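Local atomic coordinates of uncharacterized sugar kinase PH1459 (Pyrococcus horikoshii, PDB entry 3EWM), a protein that probably phosphorylates a sugar, perhaps fructose, at the expense of ATP, as a member of the PfkB carbohydrate kinase family. Residues Ile117-Val122 with Ile148-Gly153. Sequence-based numbering, arbitrary orientation.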
ATOM      1  N   ILE A 117      19.357 -10.693  -9.124  1.00 13.44           N
ATOM      2  CA  ILE A 117      19.108 -12.102  -9.374  1.00 12.50           C
ATOM      3  C   ILE A 117      20.231 -12.929  -8.817  1.00 13.43           C
ATOM      4  O   ILE A 117      21.418 -12.713  -9.134  1.00 12.79           O
ATOM      5  CB  ILE A 117      18.914 -12.399 -10.891  1.00 12.40           C
ATOM      6  CG1 ILE A 117      17.788 -11.516 -11.471  1.00 12.23           C
ATOM      7  CG2 ILE A 117      18.706 -13.926 -11.146  1.00  9.79           C
ATOM      8  CD1 ILE A 117      16.424 -11.688 -10.756  1.00 12.10           C
ATOM      9  N   ASN A 118      19.849 -13.875  -7.971  1.00 13.12           N
ATOM     10  CA  ASN A 118      20.766 -14.876  -7.513  1.00 13.57           C
ATOM     11  C   ASN A 118      20.858 -15.934  -8.604  1.00 13.19           C
ATOM     12  O   ASN A 118      20.004 -16.812  -8.740  1.00 13.60           O
ATOM     13  CB  ASN A 118      20.302 -15.471  -6.180  1.00 13.82           C
ATOM     14  CG  ASN A 118      21.360 -16.343  -5.540  1.00 15.01           C
ATOM     15  OD1 ASN A 118      21.925 -17.211  -6.185  1.00 15.44           O
ATOM     16  ND2 ASN A 118      21.627 -16.114  -4.265  1.00 16.35           N
ATOM     17  N   TRP A 119      21.914 -15.843  -9.384  1.00 13.34           N
ATOM     18  CA  TRP A 119      22.080 -16.714 -10.535  1.00 13.55           C
ATOM     19  C   TRP A 119      22.419 -18.123 -10.128  1.00 13.73           C
ATOM     20  O   TRP A 119      22.152 -19.061 -10.859  1.00 14.40           O
ATOM     21  CB  TRP A 119      23.152 -16.149 -11.443  1.00 13.96           C
ATOM     22  CG  TRP A 119      22.730 -14.851 -11.989  1.00 13.02           C
ATOM     23  CD1 TRP A 119      23.204 -13.621 -11.642  1.00 13.69           C
ATOM     24  CD2 TRP A 119      21.723 -14.636 -12.969  1.00 14.24           C
ATOM     25  NE1 TRP A 119      22.560 -12.649 -12.355  1.00 13.94           N
ATOM     26  CE2 TRP A 119      21.640 -13.246 -13.180  1.00 15.33           C
ATOM     27  CE3 TRP A 119      20.878 -15.483 -13.694  1.00 15.78           C
ATOM     28  CZ2 TRP A 119      20.743 -12.680 -14.092  1.00 15.17           C
ATOM     29  CZ3 TRP A 119      19.991 -14.923 -14.596  1.00 13.71           C
ATOM     30  CH2 TRP A 119      19.938 -13.534 -14.795  1.00 13.87           C
ATOM     31  N   ASP A 120      22.990 -18.275  -8.945  1.00 14.34           N
ATOM     32  CA  ASP A 120      23.268 -19.596  -8.424  1.00 14.91           C
ATOM     33  C   ASP A 120      21.973 -20.348  -8.188  1.00 15.31           C
ATOM     34  O   ASP A 120      21.838 -21.501  -8.579  1.00 14.54           O
ATOM     35  CB  ASP A 120      24.053 -19.505  -7.130  1.00 15.73           C
ATOM     36  CG  ASP A 120      25.543 -19.398  -7.360  1.00 17.45           C
ATOM     37  OD1 ASP A 120      26.014 -19.437  -8.534  1.00 18.63           O
ATOM     38  OD2 ASP A 120      26.242 -19.299  -6.341  1.00 21.73           O
ATOM     39  N   ILE A 121      21.023 -19.683  -7.548  1.00 15.14           N
ATOM     40  CA  ILE A 121      19.703 -20.272  -7.333  1.00 15.93           C
ATOM     41  C   ILE A 121      19.025 -20.636  -8.661  1.00 16.49           C
ATOM     42  O   ILE A 121      18.544 -21.769  -8.823  1.00 16.08           O
ATOM     43  CB  ILE A 121      18.806 -19.351  -6.450  1.00 15.19           C
ATOM     44  CG1 ILE A 121      19.333 -19.352  -5.016  1.00 15.51           C
ATOM     45  CG2 ILE A 121      17.333 -19.815  -6.491  1.00 15.94           C
ATOM     46  CD1 ILE A 121      18.785 -18.239  -4.126  1.00 16.80           C
ATOM     47  N   VAL A 122      19.002 -19.705  -9.611  1.00 17.05           N
ATOM     48  CA  VAL A 122      18.360 -19.995 -10.898  1.00 18.62           C
ATOM     49  C   VAL A 122      19.074 -21.148 -11.646  1.00 19.18           C
ATOM     50  O   VAL A 122      18.421 -21.969 -12.283  1.00 19.01           O
ATOM     51  CB  VAL A 122      18.146 -18.739 -11.815  1.00 19.25           C
ATOM     52  CG1 VAL A 122      18.069 -17.439 -11.001  1.00 19.92           C
ATOM     53  CG2 VAL A 122      19.184 -18.637 -12.916  1.00 19.37           C
ATOM     54  N   ILE A 148      14.499 -15.963 -17.483  1.00  9.23           N
ATOM     55  CA  ILE A 148      13.850 -17.068 -18.173  1.00 10.00           C
ATOM     56  C   ILE A 148      14.581 -17.435 -19.471  1.00 10.43           C
ATOM     57  O   ILE A 148      14.870 -18.595 -19.698  1.00  9.89           O
ATOM     58  CB  ILE A 148      12.360 -16.734 -18.449  1.00 10.08           C
ATOM     59  CG1 ILE A 148      11.638 -16.360 -17.139  1.00  9.22           C
ATOM     60  CG2 ILE A 148      11.656 -17.886 -19.182  1.00 12.11           C
ATOM     61  CD1 ILE A 148      11.799 -17.371 -15.969  1.00  9.86           C
ATOM     62  N   LYS A 149      14.896 -16.441 -20.298  1.00 10.81           N
ATOM     63  CA  LYS A 149      15.679 -16.695 -21.509  1.00 12.51           C
ATOM     64  C   LYS A 149      17.036 -17.326 -21.199  1.00 13.07           C
ATOM     65  O   LYS A 149      17.469 -18.236 -21.900  1.00 13.30           O
ATOM     66  CB  LYS A 149      15.832 -15.414 -22.331  1.00 11.64           C
ATOM     67  CG  LYS A 149      14.493 -14.901 -22.850  1.00 11.24           C
ATOM     68  CD  LYS A 149      14.607 -13.649 -23.684  1.00 10.84           C
ATOM     69  CE  LYS A 149      13.205 -13.225 -24.197  1.00 13.17           C
ATOM     70  NZ  LYS A 149      13.096 -11.827 -24.647  1.00 12.87           N
ATOM     71  N   LYS A 150      17.691 -16.862 -20.140  1.00 14.82           N
ATOM     72  CA  LYS A 150      19.003 -17.391 -19.746  1.00 16.43           C
ATOM     73  C   LYS A 150      18.941 -18.880 -19.403  1.00 17.81           C
ATOM     74  O   LYS A 150      19.839 -19.647 -19.779  1.00 17.49           O
ATOM     75  CB  LYS A 150      19.548 -16.633 -18.530  1.00 16.78           C
ATOM     76  CG  LYS A 150      20.998 -16.947 -18.225  1.00 18.29           C
ATOM     77  CD  LYS A 150      21.209 -17.152 -16.749  1.00 21.65           C
ATOM     78  CE  LYS A 150      21.239 -18.605 -16.343  1.00 21.23           C
ATOM     79  NZ  LYS A 150      22.581 -19.201 -16.629  1.00 22.10           N
ATOM     80  N   ILE A 151      17.895 -19.283 -18.682  1.00 18.88           N
ATOM     81  CA  ILE A 151      17.771 -20.674 -18.222  1.00 21.40           C
ATOM     82  C   ILE A 151      17.027 -21.617 -19.160  1.00 22.08           C
ATOM     83  O   ILE A 151      17.027 -22.827 -18.931  1.00 23.21           O
ATOM     84  CB  ILE A 151      17.070 -20.799 -16.859  1.00 21.55           C
ATOM     85  CG1 ILE A 151      15.658 -20.232 -16.936  1.00 22.56           C
ATOM     86  CG2 ILE A 151      17.899 -20.193 -15.748  1.00 23.51           C
ATOM     87  CD1 ILE A 151      14.706 -20.933 -16.019  1.00 24.27           C
ATOM     88  N   LYS A 152      16.362 -21.073 -20.175  1.00 23.29           N
ATOM     89  CA  LYS A 152      15.725 -21.881 -21.205  1.00 24.54           C
ATOM     90  C   LYS A 152      16.722 -22.933 -21.695  1.00 25.20           C
ATOM     91  O   LYS A 152      17.851 -22.600 -22.044  1.00 25.11           O
ATOM     92  CB  LYS A 152      15.260 -20.994 -22.368  1.00 24.80           C
ATOM     93  CG  LYS A 152      14.494 -21.747 -23.461  1.00 26.55           C
ATOM     94  CD  LYS A 152      13.066 -22.001 -23.012  1.00 27.23           C
ATOM     95  CE  LYS A 152      12.655 -23.431 -23.259  1.00 28.49           C
ATOM     96  NZ  LYS A 152      11.386 -23.760 -22.538  1.00 29.58           N
ATOM     97  N   GLY A 153      16.303 -24.198 -21.679  1.00 25.63           N
ATOM     98  CA  GLY A 153      17.184 -25.314 -22.031  1.00 25.55           C
ATOM     99  C   GLY A 153      17.862 -26.018 -20.862  1.00 25.42           C
ATOM    100  O   GLY A 153      18.165 -27.216 -20.961  1.00 26.42           O
TER
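Lys150 brings its CD obliquely up to the six-membered ring of Trp119, 3.3 Å from Trp119 CZ3. With chi1 at -169° Lys150 turns its CG away from the backbone N, and bends at chi2 and chi3 bring CE within 4.0 Å of Val122 CG2. Lysine suits this exposed edge of the contact: its CD and CE meet apolar neighbours while NZ forms a salt bridge with Glu123, the residue following Val122. The indole is backed by Ile117, whose CG2 sits over the centre of one ring face, 3.4 Å above the plane. Deeper in, methyls of two beta-branched residues, Val122 CG2 and Ile151 CG2, are pressed to 3.5 Å, slightly tighter than usual carbon contact; compact beta-branched residues fit where the helices lie close to the sheet, Val122 touching Ile53 and Ile151 touching Val128 and Ile157. Asn118 caps the N-terminus of helix 119-124: its OD1 accepts from Ile121 N at 3.0 Å, the donor standing above the carbonyl plane. Helix 119-124 and the C-terminal end of helix 140-151 thus pack side by side against the parallel strands of the central sheet, as neighbouring helices do in the alpha/beta ribokinase-like fold.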